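Local atomic coordinates of uncharacterized protein (Bacteroides ovatus, PDB entry 4FXT), a protein that is of unknown function but belongs to the DUF3823 family, joining an N-terminal domain of the transthyretin clan to a C-terminal domain of the E-set clan. Residues E19-R24 with V94-F99; N69-R74 with S188-Y193. All coordinates share one frame; numbering follows the deposited sequence.

Contact 1 (E19-R24 with V94-F99)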
# COMPACT_ATOMS: atom_id res chain seq x y z
N GLU A 19 -10.57 3.43 2.97
CA GLU A 19 -9.50 3.88 2.07
C GLU A 19 -8.72 2.71 1.52
O GLU A 19 -8.50 1.71 2.23
CB GLU A 19 -8.52 4.82 2.81
CG GLU A 19 -9.11 6.13 3.28
CD GLU A 19 -8.11 7.14 3.82
OE1 GLU A 19 -6.95 7.17 3.34
OE2 GLU A 19 -8.54 7.99 4.64
N ALA A 20 -8.26 2.82 0.26
CA ALA A 20 -7.42 1.77 -0.33
C ALA A 20 -6.04 1.80 0.31
O ALA A 20 -5.42 2.87 0.42
CB ALA A 20 -7.32 1.96 -1.83
N VAL A 21 -5.60 0.65 0.82
CA VAL A 21 -4.33 0.50 1.53
C VAL A 21 -3.19 0.38 0.52
O VAL A 21 -3.10 -0.60 -0.21
CB VAL A 21 -4.34 -0.70 2.51
CG1 VAL A 21 -3.01 -0.85 3.21
CG2 VAL A 21 -5.44 -0.54 3.55
N GLY A 22 -2.30 1.36 0.55
CA GLY A 22 -1.14 1.41 -0.33
C GLY A 22 -0.15 0.31 -0.04
O GLY A 22 0.12 -0.01 1.12
N VAL A 23 0.37 -0.31 -1.11
CA VAL A 23 1.33 -1.36 -0.86
C VAL A 23 2.40 -1.31 -1.97
O VAL A 23 2.28 -0.49 -2.88
CB VAL A 23 0.60 -2.71 -0.75
CG1 VAL A 23 0.14 -3.22 -2.11
CG2 VAL A 23 1.48 -3.71 -0.07
N ARG A 24 3.48 -2.14 -1.84
CA ARG A 24 4.53 -2.19 -2.85
C ARG A 24 4.05 -3.08 -4.05
O ARG A 24 3.52 -4.19 -3.84
CB ARG A 24 5.84 -2.70 -2.25
CG ARG A 24 6.96 -2.81 -3.27
CD ARG A 24 8.29 -3.26 -2.71
NE ARG A 24 8.23 -4.63 -2.22
CZ ARG A 24 8.50 -5.71 -2.94
NH1 ARG A 24 8.86 -5.59 -4.21
NH2 ARG A 24 8.41 -6.91 -2.40
N VAL A 94 -9.05 -5.12 5.20
CA VAL A 94 -7.78 -5.54 5.77
C VAL A 94 -7.58 -4.70 7.04
O VAL A 94 -8.29 -3.70 7.25
CB VAL A 94 -6.59 -5.45 4.78
CG1 VAL A 94 -6.79 -6.38 3.59
CG2 VAL A 94 -6.31 -4.01 4.33
N THR A 95 -6.64 -5.14 7.91
CA THR A 95 -6.33 -4.40 9.13
C THR A 95 -4.77 -4.25 9.13
O THR A 95 -4.04 -5.16 9.54
CB THR A 95 -6.94 -5.06 10.41
OG1 THR A 95 -6.28 -6.29 10.71
CG2 THR A 95 -8.47 -5.25 10.33
N PRO A 96 -4.26 -3.10 8.61
CA PRO A 96 -2.80 -2.86 8.62
C PRO A 96 -2.24 -2.77 10.04
O PRO A 96 -2.99 -2.49 10.99
CB PRO A 96 -2.64 -1.52 7.88
CG PRO A 96 -3.97 -1.12 7.43
CD PRO A 96 -4.99 -1.90 8.14
N TYR A 97 -0.92 -3.02 10.21
CA TYR A 97 -0.31 -2.92 11.54
C TYR A 97 -0.20 -1.44 11.88
O TYR A 97 -0.66 -0.98 12.94
CB TYR A 97 1.02 -3.66 11.58
CG TYR A 97 0.86 -5.13 11.26
CD1 TYR A 97 0.33 -6.02 12.20
CD2 TYR A 97 1.26 -5.65 10.03
CE1 TYR A 97 0.15 -7.37 11.90
CE2 TYR A 97 1.10 -7.00 9.73
CZ TYR A 97 0.56 -7.86 10.67
OH TYR A 97 0.41 -9.21 10.44
N PHE A 98 0.28 -0.68 10.91
CA PHE A 98 0.39 0.77 10.88
C PHE A 98 -0.23 1.27 9.60
O PHE A 98 -0.10 0.60 8.55
CB PHE A 98 1.84 1.21 11.02
CG PHE A 98 2.47 0.99 12.38
CD1 PHE A 98 3.09 -0.21 12.68
CD2 PHE A 98 2.46 1.99 13.33
CE1 PHE A 98 3.68 -0.42 13.93
CE2 PHE A 98 3.06 1.79 14.57
CZ PHE A 98 3.65 0.58 14.87
N PHE A 99 -0.95 2.40 9.67
CA PHE A 99 -1.61 2.96 8.49
C PHE A 99 -1.14 4.40 8.24
O PHE A 99 -0.96 5.16 9.19
CB PHE A 99 -3.14 2.89 8.66
CG PHE A 99 -3.96 3.44 7.51
CD1 PHE A 99 -3.98 2.79 6.27
CD2 PHE A 99 -4.76 4.55 7.68
CE1 PHE A 99 -4.75 3.29 5.21
CE2 PHE A 99 -5.55 5.04 6.63
CZ PHE A 99 -5.54 4.40 5.40
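Val-21 points one methyl, CG2, at three side chains of 94-99, and the contact is organised round that atom. Toward Val-94 the approach is tip to tip: the two CG2 methyls meet end-on at 3.7 Å. In Val-21 a chi1 of 179° sets CG2 anti to the carbonyl carbon, beside the backbone N, and this is the branch that meets 94-99. The Pro-96 ring slants across the valine, its CG 4.2 Å from Val-21 CG2. Phe-99 CE1 lies equally far from that methyl, 4.2 Å, and the methyl sits obliquely to the ring.

Phe-99 begins from a CB that does not face 19-24, but with its CG anti to the backbone N (chi1 180°) the far end of the ring swings closer. There Glu-19 crosses it at about a right angle. Glu-19 CB is 4.0 Å from Phe-99 CZ, and Glu-19 OE1 comes to the ring edge near its plane, 3.7 Å from CZ; the carboxylate and ring planes are 68° apart. The other carboxylate oxygen, OE2, has a long, weak ion pair with Arg-101, while Tyr-16 of strand 7-16 makes an edge-to-face contact with the Phe-99 ring.

The segment 94-99 leads from strand 88-93 into strand 98-108, so Val-21 packs against the passage between the two domains. The interaction is therefore essentially apolar, with the Glu-19 carboxylate at its partly exposed end, where placement by the weakly positive ring edge is probably mildly favourable.

Contact 2 (N69-R74 with S188-Y193); sequences NAPWER and SSEYCY
Ser-188 reaches across to the bend at 69-71 with its short side chain. Its CB rests 3.8 Å from Pro-71 CA and 3.9 Å from Arg-74 NH2, the guanidinium lying obliquely to it. With OG anti to the backbone N (chi1 -180°), the hydroxyl points to two carbonyls: Asn-69 O is 2.8 Å from Ser-188 OG, and Ala-70 O, at 3.2 Å, takes a weak hydrogen bond from it that is not settled. The same OG accepts from Glu-190 N at 3.2 Å with an N-H...O angle of 159°, an ST turn. An alanine here would remove the hydroxyl and is likely to leave Glu-190 N without its acceptor and Ala-70 O without a weak donor.

Beside the serine, Pro-71 presents its ring to the chain that follows: CG lies 3.4 Å from Tyr-191 O, and CB packs 3.9 Å from Cys-192 CB. Ala-70 O, in the same segment as Arg-74, lies 3.2 Å above its guanidinium plane, over the centre; from outside, Tyr-97 OH is hydrogen-bonded to Arg-74 NH2.

The 69-74 loop connects strands 60-68 and 79-84 of the N-terminal region, whereas 188-193 runs from the turn after strand 176-185 into strand 192-200, the edge of a C-terminal sheet; the contact thus joins an N-terminal-domain loop to that turn and to Cys-192 in the strand, and Pro-71 also touches Ser-28 of strand 28-33.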
# COMPACT_ATOMS: atom_id res chain seq x y z
N ASN A 69 3.08 -11.79 2.33
CA ASN A 69 3.90 -10.86 3.08
C ASN A 69 3.25 -9.49 3.21
O ASN A 69 3.90 -8.56 3.72
CB ASN A 69 5.25 -10.72 2.40
CG ASN A 69 6.02 -12.01 2.34
OD1 ASN A 69 6.30 -12.67 3.35
ND2 ASN A 69 6.44 -12.34 1.15
N ALA A 70 1.96 -9.38 2.82
CA ALA A 70 1.18 -8.14 2.89
C ALA A 70 1.31 -7.42 4.27
O ALA A 70 1.35 -8.09 5.32
CB ALA A 70 -0.28 -8.43 2.61
N PRO A 71 1.38 -6.06 4.29
CA PRO A 71 1.56 -5.34 5.56
C PRO A 71 0.26 -5.18 6.40
O PRO A 71 0.04 -4.13 7.05
CB PRO A 71 2.08 -3.99 5.12
CG PRO A 71 1.44 -3.77 3.77
CD PRO A 71 1.41 -5.13 3.14
N TRP A 72 -0.53 -6.25 6.48
CA TRP A 72 -1.73 -6.28 7.29
C TRP A 72 -1.90 -7.65 7.92
O TRP A 72 -1.20 -8.59 7.53
CB TRP A 72 -2.97 -5.91 6.47
CG TRP A 72 -3.12 -6.63 5.16
CD1 TRP A 72 -3.51 -7.93 4.97
CD2 TRP A 72 -3.05 -6.03 3.86
NE1 TRP A 72 -3.55 -8.21 3.62
CE2 TRP A 72 -3.31 -7.05 2.92
CE3 TRP A 72 -2.75 -4.74 3.39
CZ2 TRP A 72 -3.30 -6.81 1.54
CZ3 TRP A 72 -2.70 -4.51 2.03
CH2 TRP A 72 -3.00 -5.53 1.12
N GLU A 73 -2.82 -7.77 8.91
CA GLU A 73 -3.12 -9.04 9.54
C GLU A 73 -3.59 -10.04 8.51
O GLU A 73 -4.41 -9.71 7.65
CB GLU A 73 -4.16 -8.90 10.65
CG GLU A 73 -3.67 -8.17 11.88
CD GLU A 73 -4.65 -8.20 13.05
OE1 GLU A 73 -5.88 -8.23 12.82
OE2 GLU A 73 -4.16 -8.20 14.20
N ARG A 74 -3.04 -11.26 8.60
CA ARG A 74 -3.31 -12.36 7.68
C ARG A 74 -3.83 -13.60 8.45
O ARG A 74 -3.10 -14.60 8.55
CB ARG A 74 -2.03 -12.68 6.87
CG ARG A 74 -1.60 -11.56 5.91
CD ARG A 74 -0.10 -11.45 5.80
NE ARG A 74 0.49 -10.89 7.02
CZ ARG A 74 1.79 -10.76 7.25
NH1 ARG A 74 2.68 -11.17 6.36
NH2 ARG A 74 2.22 -10.23 8.39
N SER A 188 5.47 -7.64 9.67
CA SER A 188 5.45 -7.88 8.22
C SER A 188 6.80 -7.51 7.60
O SER A 188 7.44 -6.56 8.07
CB SER A 188 4.33 -7.09 7.54
OG SER A 188 4.34 -7.33 6.14
N SER A 189 7.19 -8.22 6.53
CA SER A 189 8.43 -7.98 5.78
C SER A 189 8.25 -6.80 4.80
O SER A 189 9.22 -6.32 4.19
CB SER A 189 8.85 -9.24 5.03
OG SER A 189 7.79 -9.73 4.23
N GLU A 190 7.04 -6.26 4.76
CA GLU A 190 6.68 -5.22 3.84
C GLU A 190 6.30 -3.93 4.55
O GLU A 190 5.74 -3.95 5.63
CB GLU A 190 5.45 -5.73 3.03
CG GLU A 190 5.33 -5.19 1.63
CD GLU A 190 6.53 -5.56 0.78
OE1 GLU A 190 7.08 -6.69 0.88
OE2 GLU A 190 6.90 -4.68 -0.03
N TYR A 191 6.55 -2.81 3.88
CA TYR A 191 6.08 -1.52 4.33
C TYR A 191 4.64 -1.33 3.94
O TYR A 191 4.19 -1.89 2.92
CB TYR A 191 6.93 -0.37 3.73
CG TYR A 191 8.26 -0.06 4.36
CD1 TYR A 191 9.35 -0.90 4.17
CD2 TYR A 191 8.49 1.16 4.98
CE1 TYR A 191 10.60 -0.61 4.71
CE2 TYR A 191 9.75 1.48 5.51
CZ TYR A 191 10.80 0.59 5.36
OH TYR A 191 12.05 0.88 5.85
N CYS A 192 3.94 -0.50 4.67
CA CYS A 192 2.63 -0.03 4.31
C CYS A 192 2.79 1.39 3.83
O CYS A 192 3.46 2.18 4.50
CB CYS A 192 1.62 -0.16 5.44
SG CYS A 192 -0.02 0.50 5.01
N TYR A 193 2.24 1.71 2.67
CA TYR A 193 2.47 3.00 2.06
C TYR A 193 1.24 3.85 1.86
O TYR A 193 0.09 3.38 1.83
CB TYR A 193 3.09 2.80 0.66
CG TYR A 193 4.39 2.03 0.60
CD1 TYR A 193 4.40 0.64 0.51
CD2 TYR A 193 5.62 2.69 0.53
CE1 TYR A 193 5.59 -0.08 0.42
CE2 TYR A 193 6.81 1.99 0.44
CZ TYR A 193 6.79 0.61 0.37
OH TYR A 193 7.99 -0.06 0.25

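Overall arrangement
Both contacts lie at the junction of the two domains, their centres about 8 Å apart. Contact 1 is the more deeply buried and brings the short strand 19-20 and the loop after it against the connection between domains; contact 2 is partly buried, with Asn-69 and Ser-189 exposed, and joins a loop of the N-terminal domain directly to the turn and strand at 188-193. Their chemistry follows: methyl and ring packing in the first, hydroxyl, carbonyl and proline contacts in the second. A polar link ties them together: Arg-24 NE makes a salt bridge to Glu-190 OE2 at 2.6 Å. Their segments alternate along the chain, and this salt bridge shows that the two contacts are parts of one interface.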